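Local coordinates for protein 2-oxoglutarate carboxylase small subunit (Hydrogenobacter thermophilus, PDB 7KCT) that is a biotin carboxylase-type subunit of a carboxylase, with an ATP-grasp domain, and holds ADP, bicarbonate and magnesium, at residues L222-H231 against I323-Q333; A78-P88 against C103-I111. One frame throughout, in Å; residues are numbered along the deposited sequence.

Interaction 1. Residues L222-H231 against I323-Q333; sequences LGDKYGNVIH and IAAGERLRYSQ
D224 OD1 is gripped from opposite faces of its carboxylate by the N-H groups of Y226 and N228, while D224 OD2 takes the backbone N-H of L329 on its anti lone pair, at 3.0 Å and nearly straight (174°). D224 stands at the head of the ATP-grasp hairpin formed by strands 215-223 and 229-236, making an Asx turn inside the type I turn D224-G227. With chi1 at 68°, CG sits between the backbone N and carbonyl carbon, which curls the carboxylate back over the turn; three N-H donors would be expected to stabilise its negative charge.

The turn also meets the end of helix 316-324. The extended chain of K225 brings NZ to A324 O (3.1 Å), and Y226 OH gives its proton to G326 O (2.7 Å), close to the plane of the ring. G326 has positive phi and ends the helix in a Schellman motif. Over one face of Y226 the R328 guanidinium lies almost flat, centres 4.3 Å apart, in a cation-pi stack. Deeper in, I323 and L329 pack on L222.

At the far end Q333 grips the backbone of H231 twice: OE1 accepts from H231 N at 2.7 Å and NE2 donates to H231 O at 2.9 Å. The imidazole, bonded through ND1 to G233 N and through NE2 to E261, stacks on the same amide, planes 12° apart, with Q333 NE2 over the ring centre.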
loop_
_atom_site.group_PDB
_atom_site.type_symbol
_atom_site.label_atom_id
_atom_site.label_comp_id
_atom_site.label_asym_id
_atom_site.label_seq_id
_atom_site.Cartn_x
_atom_site.Cartn_y
_atom_site.Cartn_z
ATOM N N LEU A 222 -7.272 2.433 22.626
ATOM C CA LEU A 222 -6.130 1.533 22.795
ATOM C C LEU A 222 -5.542 1.766 24.190
ATOM O O LEU A 222 -5.199 2.905 24.512
ATOM C CB LEU A 222 -5.092 1.807 21.705
ATOM C CG LEU A 222 -3.903 0.857 21.604
ATOM C CD1 LEU A 222 -4.367 -0.520 21.217
ATOM C CD2 LEU A 222 -2.889 1.353 20.578
ATOM N N GLY A 223 -5.469 0.719 25.020
ATOM C CA GLY A 223 -4.901 0.836 26.358
ATOM C C GLY A 223 -3.898 -0.266 26.650
ATOM O O GLY A 223 -3.998 -1.373 26.123
ATOM N N ASP A 224 -2.937 0.037 27.539
ATOM C CA ASP A 224 -2.013 -0.980 28.042
ATOM C C ASP A 224 -2.475 -1.504 29.406
ATOM O O ASP A 224 -3.497 -1.089 29.947
ATOM C CB ASP A 224 -0.575 -0.451 28.081
ATOM C CG ASP A 224 -0.337 0.659 29.120
ATOM O OD1 ASP A 224 -1.087 0.736 30.115
ATOM O OD2 ASP A 224 0.649 1.416 28.940
ATOM N N LYS A 225 -1.730 -2.459 29.957
ATOM C CA LYS A 225 -2.144 -3.107 31.198
ATOM C C LYS A 225 -1.847 -2.260 32.436
ATOM O O LYS A 225 -2.197 -2.674 33.545
ATOM C CB LYS A 225 -1.471 -4.479 31.290
ATOM C CG LYS A 225 -1.964 -5.439 30.175
ATOM C CD LYS A 225 -1.494 -6.867 30.353
ATOM C CE LYS A 225 -2.137 -7.812 29.348
ATOM N NZ LYS A 225 -1.536 -9.204 29.409
ATOM N N TYR A 226 -1.244 -1.085 32.249
ATOM C CA TYR A 226 -0.798 -0.203 33.315
ATOM C C TYR A 226 -1.640 1.055 33.395
ATOM O O TYR A 226 -1.177 2.073 33.926
ATOM C CB TYR A 226 0.665 0.169 33.091
ATOM C CG TYR A 226 1.504 -1.050 32.836
ATOM C CD1 TYR A 226 1.792 -1.934 33.861
ATOM C CD2 TYR A 226 1.964 -1.346 31.557
ATOM C CE1 TYR A 226 2.543 -3.069 33.628
ATOM C CE2 TYR A 226 2.715 -2.477 31.306
ATOM C CZ TYR A 226 3.002 -3.336 32.340
ATOM O OH TYR A 226 3.752 -4.464 32.084
ATOM N N GLY A 227 -2.843 1.014 32.819
ATOM C CA GLY A 227 -3.791 2.109 32.896
ATOM C C GLY A 227 -3.571 3.268 31.949
ATOM O O GLY A 227 -4.230 4.296 32.103
ATOM N N ASN A 228 -2.688 3.165 30.973
ATOM C CA ASN A 228 -2.509 4.251 30.018
ATOM C C ASN A 228 -3.395 3.988 28.795
ATOM O O ASN A 228 -3.077 3.130 27.963
ATOM C CB ASN A 228 -1.053 4.378 29.607
ATOM C CG ASN A 228 -0.829 5.500 28.598
ATOM O OD1 ASN A 228 0.011 5.386 27.704
ATOM N ND2 ASN A 228 -1.601 6.568 28.709
ATOM N N VAL A 229 -4.500 4.732 28.685
ATOM C CA VAL A 229 -5.491 4.570 27.626
ATOM C C VAL A 229 -5.519 5.841 26.785
ATOM O O VAL A 229 -5.579 6.952 27.329
ATOM C CB VAL A 229 -6.887 4.281 28.200
ATOM C CG1 VAL A 229 -7.890 4.000 27.076
ATOM C CG2 VAL A 229 -6.849 3.149 29.224
ATOM N N ILE A 230 -5.475 5.678 25.461
ATOM C CA ILE A 230 -5.616 6.781 24.518
ATOM C C ILE A 230 -6.754 6.458 23.550
ATOM O O ILE A 230 -7.222 5.317 23.446
ATOM C CB ILE A 230 -4.319 7.078 23.741
ATOM C CG1 ILE A 230 -3.897 5.884 22.887
ATOM C CG2 ILE A 230 -3.157 7.482 24.677
ATOM C CD1 ILE A 230 -2.672 6.164 22.022
ATOM N N HIS A 231 -7.216 7.484 22.845
ATOM C CA HIS A 231 -8.139 7.299 21.738
ATOM C C HIS A 231 -7.401 7.604 20.440
ATOM O O HIS A 231 -6.389 8.321 20.422
ATOM C CB HIS A 231 -9.416 8.166 21.878
ATOM C CG HIS A 231 -9.193 9.622 21.660
ATOM N ND1 HIS A 231 -9.045 10.162 20.404
ATOM C CD2 HIS A 231 -9.174 10.670 22.524
ATOM C CE1 HIS A 231 -8.861 11.465 20.500
ATOM N NE2 HIS A 231 -8.963 11.803 21.776
ATOM N N ILE A 323 1.058 -5.060 23.833
ATOM C CA ILE A 323 0.326 -4.822 25.067
ATOM C C ILE A 323 0.077 -6.128 25.784
ATOM O O ILE A 323 0.232 -6.224 27.001
ATOM C CB ILE A 323 -1.001 -4.091 24.758
ATOM C CG1 ILE A 323 -0.806 -2.615 24.531
ATOM C CG2 ILE A 323 -2.019 -4.295 25.856
ATOM C CD1 ILE A 323 -1.985 -1.987 23.781
ATOM N N ALA A 324 -0.297 -7.169 25.041
ATOM C CA ALA A 324 -0.579 -8.452 25.668
ATOM C C ALA A 324 0.684 -9.067 26.278
ATOM O O ALA A 324 0.597 -9.770 27.287
ATOM C CB ALA A 324 -1.190 -9.414 24.649
ATOM N N ALA A 325 1.844 -8.768 25.719
ATOM C CA ALA A 325 3.125 -9.185 26.288
ATOM C C ALA A 325 3.568 -8.331 27.482
ATOM O O ALA A 325 4.588 -8.649 28.122
ATOM C CB ALA A 325 4.193 -9.095 25.200
ATOM N N GLY A 326 2.847 -7.247 27.780
ATOM C CA GLY A 326 3.174 -6.392 28.905
ATOM C C GLY A 326 3.972 -5.159 28.575
ATOM O O GLY A 326 4.471 -4.496 29.498
ATOM N N GLU A 327 4.183 -4.862 27.304
ATOM C CA GLU A 327 4.850 -3.611 26.983
ATOM C C GLU A 327 3.968 -2.441 27.387
ATOM O O GLU A 327 2.743 -2.554 27.416
ATOM C CB GLU A 327 5.151 -3.476 25.504
ATOM C CG GLU A 327 6.184 -4.464 24.990
ATOM C CD GLU A 327 6.674 -4.109 23.614
ATOM O OE1 GLU A 327 6.543 -2.926 23.216
ATOM O OE2 GLU A 327 7.196 -5.010 22.934
ATOM N N ARG A 328 4.600 -1.316 27.702
ATOM C CA ARG A 328 3.890 -0.071 27.932
ATOM C C ARG A 328 3.543 0.556 26.590
ATOM O O ARG A 328 4.287 0.432 25.607
ATOM C CB ARG A 328 4.754 0.927 28.718
ATOM C CG ARG A 328 4.774 0.755 30.193
ATOM C CD ARG A 328 5.294 1.991 30.968
ATOM N NE ARG A 328 4.640 1.965 32.266
ATOM C CZ ARG A 328 4.971 1.148 33.255
ATOM N NH1 ARG A 328 5.979 0.257 33.148
ATOM N NH2 ARG A 328 4.280 1.176 34.371
ATOM N N LEU A 329 2.409 1.252 26.568
ATOM C CA LEU A 329 2.002 2.031 25.405
ATOM C C LEU A 329 2.875 3.278 25.298
ATOM O O LEU A 329 2.923 4.091 26.226
ATOM C CB LEU A 329 0.513 2.360 25.530
ATOM C CG LEU A 329 -0.307 2.874 24.352
ATOM C CD1 LEU A 329 0.167 2.152 23.091
ATOM C CD2 LEU A 329 -1.789 2.603 24.571
ATOM N N ARG A 330 3.581 3.408 24.173
ATOM C CA ARG A 330 4.579 4.449 23.960
ATOM C C ARG A 330 3.986 5.740 23.411
ATOM O O ARG A 330 4.654 6.449 22.634
ATOM C CB ARG A 330 5.675 3.923 23.033
ATOM N N TYR A 331 2.752 6.075 23.807
ATOM C CA TYR A 331 2.108 7.285 23.327
ATOM C C TYR A 331 1.323 7.960 24.435
ATOM O O TYR A 331 0.748 7.324 25.336
ATOM C CB TYR A 331 1.105 7.090 22.155
ATOM C CG TYR A 331 1.640 6.449 20.888
ATOM C CD1 TYR A 331 2.301 7.208 19.941
ATOM C CD2 TYR A 331 1.450 5.100 20.619
ATOM C CE1 TYR A 331 2.813 6.640 18.780
ATOM C CE2 TYR A 331 1.950 4.528 19.462
ATOM C CZ TYR A 331 2.632 5.299 18.548
ATOM O OH TYR A 331 3.136 4.718 17.395
ATOM N N SER A 332 1.297 9.275 24.354
ATOM C CA SER A 332 0.288 10.012 25.087
ATOM C C SER A 332 -0.735 10.599 24.129
ATOM O O SER A 332 -0.509 10.719 22.913
ATOM C CB SER A 332 0.864 11.213 25.877
ATOM O OG SER A 332 2.131 10.937 26.411
ATOM N N GLN A 333 -1.858 11.040 24.707
ATOM C CA GLN A 333 -2.925 11.564 23.862
ATOM C C GLN A 333 -2.404 12.683 22.964
ATOM O O GLN A 333 -2.749 12.711 21.783
ATOM C CB GLN A 333 -4.135 12.050 24.659
ATOM C CG GLN A 333 -5.389 12.174 23.723
ATOM C CD GLN A 333 -5.787 10.821 23.058
ATOM O OE1 GLN A 333 -6.177 9.843 23.728
ATOM N NE2 GLN A 333 -5.721 10.794 21.732
HETATM O O HOH W 1 0.703 -3.644 28.543
#

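Interaction 2. Residues A78-P88 against C103-I111; sequences ALEVGAEAIHP and CEEKGITFI
I108 is wedged between L79, near the end of helix 71-81, and I86 on strand 85-87, and its two branches part to meet both. I108 CD1 meets L79 CD2 at 3.6 Å as the two side chains meet at a slant; CG2, anti to the backbone N of I108, instead lies against I86 CG1 (3.7 Å). I86 in turn extends past I108 until its CD1 reaches C103 SG at 4.0 Å, so that the strand residue leans on the helix that leads into the second strand. L79 crosses K106 at about a right angle, its CD2 near K106 O.

The backbones run side by side as parallel strands, A85 paired with T109 and I86 with F110. T109 N donates to E84 O, I86 N to T109 O at 2.9 Å, and I111 N to I86 O. I86 and F110 face one way, A85 and T109 the other. On the A85 side I111 reaches A85 CB with CD1, 3.9 Å away, while its CG2 approaches CD2 of the H87 ring, the two side chains standing about square to each other. P88 meets F110 in similar fashion: chi1 of -176° carries the phenyl ring along to the proline, where F110 CZ touches P88 CG at 3.6 Å.

This is one beta-alpha-beta unit of the Rossmann-like N-terminal domain, with helix 97-105 in the crossover that joins the two parallel strands. Strand 109-110 is the outermost of the five-stranded parallel sheet in this chain; strand 85-87 is bonded on its other side to strand 13-16, and helix 316-324 packs on T109 and I111.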
loop_
_atom_site.group_PDB
_atom_site.type_symbol
_atom_site.label_atom_id
_atom_site.label_comp_id
_atom_site.label_asym_id
_atom_site.label_seq_id
_atom_site.Cartn_x
_atom_site.Cartn_y
_atom_site.Cartn_z
ATOM N N ALA A 78 -3.048 -24.900 21.396
ATOM C CA ALA A 78 -2.048 -23.916 21.748
ATOM C C ALA A 78 -1.097 -24.477 22.788
ATOM O O ALA A 78 0.122 -24.304 22.683
ATOM C CB ALA A 78 -2.719 -22.645 22.289
ATOM N N LEU A 79 -1.628 -25.190 23.781
ATOM C CA LEU A 79 -0.753 -25.837 24.754
ATOM C C LEU A 79 0.150 -26.901 24.110
ATOM O O LEU A 79 1.343 -26.976 24.428
ATOM C CB LEU A 79 -1.584 -26.446 25.882
ATOM C CG LEU A 79 -2.304 -25.504 26.850
ATOM C CD1 LEU A 79 -3.204 -26.342 27.794
ATOM C CD2 LEU A 79 -1.282 -24.661 27.597
ATOM N N GLU A 80 -0.403 -27.738 23.228
ATOM C CA GLU A 80 0.360 -28.838 22.614
ATOM C C GLU A 80 1.536 -28.349 21.769
ATOM O O GLU A 80 2.562 -29.039 21.660
ATOM C CB GLU A 80 -0.570 -29.705 21.730
ATOM C CG GLU A 80 -1.685 -30.460 22.507
ATOM C CD GLU A 80 -2.939 -30.809 21.665
ATOM O OE1 GLU A 80 -2.989 -30.546 20.439
ATOM O OE2 GLU A 80 -3.905 -31.344 22.259
ATOM N N VAL A 81 1.389 -27.218 21.074
ATOM C CA VAL A 81 2.469 -26.731 20.212
ATOM C C VAL A 81 3.336 -25.681 20.882
ATOM O O VAL A 81 4.249 -25.148 20.249
ATOM C CB VAL A 81 1.925 -26.191 18.872
ATOM C CG1 VAL A 81 1.011 -27.217 18.209
ATOM C CG2 VAL A 81 1.202 -24.888 19.047
ATOM N N GLY A 82 3.076 -25.362 22.136
ATOM C CA GLY A 82 3.831 -24.340 22.828
ATOM C C GLY A 82 3.576 -22.897 22.419
ATOM O O GLY A 82 4.468 -22.062 22.583
ATOM N N ALA A 83 2.377 -22.573 21.902
ATOM C CA ALA A 83 2.008 -21.179 21.697
ATOM C C ALA A 83 1.764 -20.524 23.051
ATOM O O ALA A 83 1.033 -21.061 23.880
ATOM C CB ALA A 83 0.751 -21.048 20.814
ATOM N N GLU A 84 2.327 -19.338 23.257
ATOM C CA GLU A 84 2.179 -18.639 24.523
ATOM C C GLU A 84 0.970 -17.710 24.544
ATOM O O GLU A 84 0.577 -17.240 25.623
ATOM C CB GLU A 84 3.484 -17.875 24.826
ATOM C CG GLU A 84 4.743 -18.816 24.727
ATOM C CD GLU A 84 6.113 -18.115 24.822
ATOM O OE1 GLU A 84 6.233 -16.958 24.381
ATOM O OE2 GLU A 84 7.082 -18.752 25.314
ATOM N N ALA A 85 0.373 -17.434 23.382
ATOM C CA ALA A 85 -0.671 -16.437 23.261
ATOM C C ALA A 85 -1.518 -16.765 22.048
ATOM O O ALA A 85 -1.060 -17.423 21.106
ATOM C CB ALA A 85 -0.094 -15.009 23.137
ATOM N N ILE A 86 -2.768 -16.307 22.100
ATOM C CA ILE A 86 -3.766 -16.532 21.061
ATOM C C ILE A 86 -4.343 -15.192 20.654
ATOM O O ILE A 86 -4.777 -14.407 21.511
ATOM C CB ILE A 86 -4.905 -17.461 21.516
ATOM C CG1 ILE A 86 -4.426 -18.879 21.770
ATOM C CG2 ILE A 86 -6.054 -17.608 20.469
ATOM C CD1 ILE A 86 -5.473 -19.847 22.239
ATOM N N HIS A 87 -4.354 -14.925 19.350
ATOM C CA HIS A 87 -5.047 -13.754 18.863
ATOM C C HIS A 87 -6.372 -14.180 18.235
ATOM O O HIS A 87 -6.343 -14.992 17.296
ATOM C CB HIS A 87 -4.186 -12.980 17.849
ATOM C CG HIS A 87 -4.698 -11.596 17.600
ATOM N ND1 HIS A 87 -6.006 -11.367 17.261
ATOM C CD2 HIS A 87 -4.097 -10.383 17.613
ATOM C CE1 HIS A 87 -6.201 -10.074 17.103
ATOM N NE2 HIS A 87 -5.059 -9.456 17.310
ATOM N N PRO A 88 -7.543 -13.735 18.712
ATOM C CA PRO A 88 -8.816 -14.230 18.162
ATOM C C PRO A 88 -9.319 -13.514 16.913
ATOM O O PRO A 88 -10.363 -13.903 16.370
ATOM C CB PRO A 88 -9.783 -13.989 19.318
ATOM C CG PRO A 88 -9.350 -12.678 19.873
ATOM C CD PRO A 88 -7.790 -12.748 19.784
ATOM N N CYS A 103 -8.440 -19.400 28.298
ATOM C CA CYS A 103 -7.033 -19.065 28.070
ATOM C C CYS A 103 -6.321 -18.774 29.380
ATOM O O CYS A 103 -5.240 -19.321 29.645
ATOM C CB CYS A 103 -6.889 -17.850 27.146
ATOM S SG CYS A 103 -7.264 -18.209 25.416
ATOM N N GLU A 104 -6.922 -17.913 30.216
ATOM C CA GLU A 104 -6.311 -17.568 31.494
ATOM C C GLU A 104 -6.137 -18.803 32.371
ATOM O O GLU A 104 -5.080 -19.013 32.960
ATOM C CB GLU A 104 -7.152 -16.517 32.231
ATOM C CG GLU A 104 -6.613 -16.147 33.607
ATOM C CD GLU A 104 -7.433 -15.041 34.283
ATOM O OE1 GLU A 104 -6.994 -13.871 34.271
ATOM O OE2 GLU A 104 -8.489 -15.348 34.861
ATOM N N GLU A 105 -7.157 -19.632 32.488
ATOM C CA GLU A 105 -7.024 -20.789 33.367
ATOM C C GLU A 105 -5.903 -21.726 32.935
ATOM O O GLU A 105 -5.297 -22.392 33.779
ATOM C CB GLU A 105 -8.339 -21.541 33.430
ATOM C CG GLU A 105 -9.461 -20.701 34.082
ATOM N N LYS A 106 -5.603 -21.777 31.641
ATOM C CA LYS A 106 -4.611 -22.691 31.110
ATOM C C LYS A 106 -3.250 -22.059 30.961
ATOM O O LYS A 106 -2.346 -22.712 30.443
ATOM C CB LYS A 106 -5.068 -23.237 29.760
ATOM C CG LYS A 106 -6.372 -23.992 29.830
ATOM C CD LYS A 106 -6.280 -25.218 30.696
ATOM C CE LYS A 106 -7.342 -26.221 30.294
ATOM N NZ LYS A 106 -7.380 -27.380 31.217
ATOM N N GLY A 107 -3.093 -20.796 31.349
ATOM C CA GLY A 107 -1.818 -20.136 31.243
ATOM C C GLY A 107 -1.466 -19.619 29.869
ATOM O O GLY A 107 -0.284 -19.374 29.595
ATOM N N ILE A 108 -2.456 -19.420 29.004
ATOM C CA ILE A 108 -2.258 -18.872 27.655
ATOM C C ILE A 108 -2.703 -17.420 27.672
ATOM O O ILE A 108 -3.769 -17.106 28.211
ATOM C CB ILE A 108 -3.077 -19.657 26.615
ATOM C CG1 ILE A 108 -2.694 -21.127 26.620
ATOM C CG2 ILE A 108 -2.910 -19.084 25.193
ATOM C CD1 ILE A 108 -1.296 -21.376 26.176
ATOM N N THR A 109 -1.918 -16.528 27.076
ATOM C CA THR A 109 -2.304 -15.114 27.061
ATOM C C THR A 109 -3.320 -14.856 25.924
ATOM O O THR A 109 -3.024 -15.057 24.733
ATOM C CB THR A 109 -1.066 -14.219 26.921
ATOM O OG1 THR A 109 -0.167 -14.421 28.020
ATOM C CG2 THR A 109 -1.411 -12.732 26.923
ATOM N N PHE A 110 -4.524 -14.434 26.298
ATOM C CA PHE A 110 -5.535 -13.957 25.342
ATOM C C PHE A 110 -5.165 -12.531 24.917
ATOM O O PHE A 110 -5.020 -11.655 25.776
ATOM C CB PHE A 110 -6.921 -14.036 26.002
ATOM C CG PHE A 110 -8.071 -13.651 25.092
ATOM C CD1 PHE A 110 -8.604 -14.580 24.232
ATOM C CD2 PHE A 110 -8.635 -12.371 25.133
ATOM C CE1 PHE A 110 -9.661 -14.249 23.395
ATOM C CE2 PHE A 110 -9.690 -12.022 24.275
ATOM C CZ PHE A 110 -10.187 -12.950 23.407
ATOM N N ILE A 111 -4.994 -12.292 23.607
ATOM C CA ILE A 111 -4.619 -10.966 23.077
ATOM C C ILE A 111 -5.923 -10.191 22.873
ATOM O O ILE A 111 -6.580 -10.254 21.812
ATOM C CB ILE A 111 -3.786 -11.077 21.793
ATOM C CG1 ILE A 111 -2.474 -11.818 22.095
ATOM C CG2 ILE A 111 -3.518 -9.703 21.182
ATOM C CD1 ILE A 111 -1.707 -12.260 20.843
#

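Along the chain the two contacts come in series: 78-88 with 103-111 is complete before 222-231 and 323-333 begin. Interaction 2 belongs to the parallel sheet of the biotin carboxylase N-terminal domain; interaction 1 joins a hairpin of the antiparallel sheet to the end of helix 316-324 in the ATP-grasp region, and their centres lie about 21 Å apart. They still touch through A324, near the end of that helix, whose CB packs on I111 CG1 at 3.7 Å. This helix end thus packs against both the hairpin turn and the edge of the parallel sheet. H87, its ND1 bonded to G89 N, makes a further link through NE2 to Q320 of the same helix.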